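Local coordinates for protein PcaV transcriptional regulator (Streptomyces coelicolor, PDB 4G9Y) that probably acts as a DNA-binding transcription factor of the MarR family, and binds the small aromatic ligand 3,4-dihydroxybenzoate, at residues S67-A70 with E71-R75. Sequence-based numbering, arbitrary orientation.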
ATOM      1  N   SER A  67      14.339   1.911 -12.570  1.00 49.72           N
ATOM      2  CA  SER A  67      13.728   0.773 -13.253  1.00 51.10           C
ATOM      3  C   SER A  67      12.220   0.956 -13.430  1.00 40.23           C
ATOM      4  O   SER A  67      11.670   0.623 -14.475  1.00 42.72           O
ATOM      5  CB  SER A  67      14.021  -0.541 -12.525  1.00 54.18           C
ATOM      6  OG  SER A  67      13.090  -0.760 -11.481  1.00 59.94           O
ATOM      7  N   THR A  68      11.546   1.480 -12.415  1.00 38.79           N
ATOM      8  CA  THR A  68      10.102   1.679 -12.525  1.00 42.97           C
ATOM      9  C   THR A  68       9.774   2.763 -13.550  1.00 42.53           C
ATOM     10  O   THR A  68       8.828   2.621 -14.321  1.00 44.41           O
ATOM     11  CB  THR A  68       9.466   2.054 -11.183  1.00 44.76           C
ATOM     12  OG1 THR A  68       9.872   1.116 -10.184  1.00 52.55           O
ATOM     13  CG2 THR A  68       7.962   2.036 -11.295  1.00 37.43           C
ATOM     14  N   ILE A  69      10.555   3.843 -13.563  1.00 40.60           N
ATOM     15  CA  ILE A  69      10.322   4.900 -14.541  1.00 37.16           C
ATOM     16  C   ILE A  69      10.579   4.377 -15.958  1.00 33.62           C
ATOM     17  O   ILE A  69       9.825   4.675 -16.879  1.00 37.42           O
ATOM     18  CB  ILE A  69      11.111   6.208 -14.246  1.00 38.96           C
ATOM     19  CG1 ILE A  69      10.723   7.296 -15.249  1.00 36.39           C
ATOM     20  CG2 ILE A  69      12.609   5.989 -14.277  1.00 42.57           C
ATOM     21  CD1 ILE A  69       9.353   7.897 -14.977  1.00 33.30           C
ATOM     22  N   ALA A  70      11.616   3.561 -16.115  1.00 34.79           N
ATOM     23  CA  ALA A  70      11.906   2.921 -17.398  1.00 34.14           C
ATOM     24  C   ALA A  70      10.719   2.100 -17.877  1.00 32.13           C
ATOM     25  O   ALA A  70      10.341   2.148 -19.049  1.00 31.59           O
ATOM     26  CB  ALA A  70      13.146   2.042 -17.287  1.00 42.69           C
ATOM     27  N   GLU A  71      10.122   1.343 -16.966  1.00 35.90           N
ATOM     28  CA  GLU A  71       8.963   0.532 -17.308  1.00 33.71           C
ATOM     29  C   GLU A  71       7.742   1.395 -17.668  1.00 31.88           C
ATOM     30  O   GLU A  71       7.053   1.130 -18.652  1.00 30.09           O
ATOM     31  CB  GLU A  71       8.640  -0.423 -16.157  1.00 43.85           C
ATOM     32  CG  GLU A  71       7.262  -1.054 -16.226  1.00 52.76           C
ATOM     33  CD  GLU A  71       6.769  -1.505 -14.863  0.50 64.98           C
ATOM     34  OE1 GLU A  71       7.603  -1.921 -14.029  0.50 66.51           O
ATOM     35  OE2 GLU A  71       5.546  -1.429 -14.620  0.50 71.84           O
ATOM     36  N   VAL A  72       7.473   2.423 -16.870  1.00 29.02           N
ATOM     37  CA  VAL A  72       6.355   3.328 -17.145  1.00 27.43           C
ATOM     38  C   VAL A  72       6.509   4.016 -18.517  1.00 25.83           C
ATOM     39  O   VAL A  72       5.583   4.038 -19.334  1.00 29.59           O
ATOM     40  CB  VAL A  72       6.216   4.389 -16.033  1.00 30.43           C
ATOM     41  CG1 VAL A  72       5.283   5.512 -16.468  1.00 28.77           C
ATOM     42  CG2 VAL A  72       5.728   3.742 -14.735  1.00 25.80           C
ATOM     43  N   VAL A  73       7.698   4.543 -18.776  1.00 23.78           N
ATOM     44  CA  VAL A  73       7.973   5.233 -20.029  1.00 25.25           C
ATOM     45  C   VAL A  73       7.832   4.304 -21.232  1.00 29.42           C
ATOM     46  O   VAL A  73       7.265   4.693 -22.252  1.00 28.95           O
ATOM     47  CB  VAL A  73       9.367   5.880 -20.003  1.00 25.85           C
ATOM     48  CG1 VAL A  73       9.847   6.207 -21.407  1.00 34.79           C
ATOM     49  CG2 VAL A  73       9.343   7.117 -19.110  1.00 28.67           C
ATOM     50  N   SER A  74       8.321   3.072 -21.107  1.00 28.29           N
ATOM     51  CA  SER A  74       8.175   2.094 -22.188  1.00 30.04           C
ATOM     52  C   SER A  74       6.704   1.823 -22.504  1.00 29.12           C
ATOM     53  O   SER A  74       6.296   1.751 -23.677  1.00 27.22           O
ATOM     54  CB  SER A  74       8.891   0.786 -21.834  1.00 35.95           C
ATOM     55  OG  SER A  74       8.565  -0.233 -22.762  1.00 44.92           O
ATOM     56  N   ARG A  75       5.900   1.678 -21.455  1.00 27.25           N
ATOM     57  CA  ARG A  75       4.483   1.404 -21.638  1.00 29.45           C
ATOM     58  C   ARG A  75       3.735   2.579 -22.260  1.00 24.96           C
ATOM     59  O   ARG A  75       2.975   2.393 -23.189  1.00 24.13           O
ATOM     60  CB  ARG A  75       3.832   0.973 -20.320  1.00 35.38           C
ATOM     61  CG  ARG A  75       4.283  -0.412 -19.901  1.00 57.60           C
ATOM     62  CD  ARG A  75       3.626  -0.894 -18.627  1.00 70.81           C
ATOM     63  NE  ARG A  75       4.255  -2.131 -18.168  1.00 84.56           N
ATOM     64  CZ  ARG A  75       4.029  -2.697 -16.987  1.00 93.92           C
ATOM     65  NH1 ARG A  75       3.182  -2.140 -16.130  1.00 94.88           N
ATOM     66  NH2 ARG A  75       4.654  -3.821 -16.662  1.00 97.63           N
TER
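Ile69 and Val73 touch one turn apart on helix 66-78. By its place in the winged helix-turn-helix of this MarR-family protein, this is the helix expected to serve as the DNA-recognition helix. CG1 of Ile69 lies 4.1 Å from CG2 of Val73, and the two side chains cross at a slant. Ile69 puts CG1 anti to its backbone N (chi1 -175°), and that torsion brings the branch toward the following turn. Val73 CG2 also rests 3.3 Å from the carbonyl oxygen of Ile69. The same oxygen accepts a nearly straight hydrogen bond from Val73 N at 2.9 Å.

Val72 meets the carbonyl of Thr68 in the same way. Val72 N donates to Thr68 O at 2.9 Å, and Val72 CG2 packs against that oxygen at 3.3 Å. Ser67 O accepts a hydrogen bond from Glu71 N, and Ala70 O one from Ser74 N. These are regular i to i+4 bonds of an alpha helix.

The outer face carries charge. Glu71 extends its chain toward Arg75, and its carboxylate carbon CD sits 3.5 Å above one face of the guanidinium, offset toward the rim. Glu71 OE2 is 2.9 Å from Arg75 NH1, a salt bridge of charges alone, with no N-H aimed at the oxygen.

The buried face looks into the domain. Ile69 touches Val43 of helix 38-49 and Val58 of helix 55-62. Val72 also packs on Val43, while Val73 reaches Leu82 on the first strand of the wing. Near the helix start, Asp65 OD1 accepts hydrogen bonds from Thr68 N and Ser67 OG.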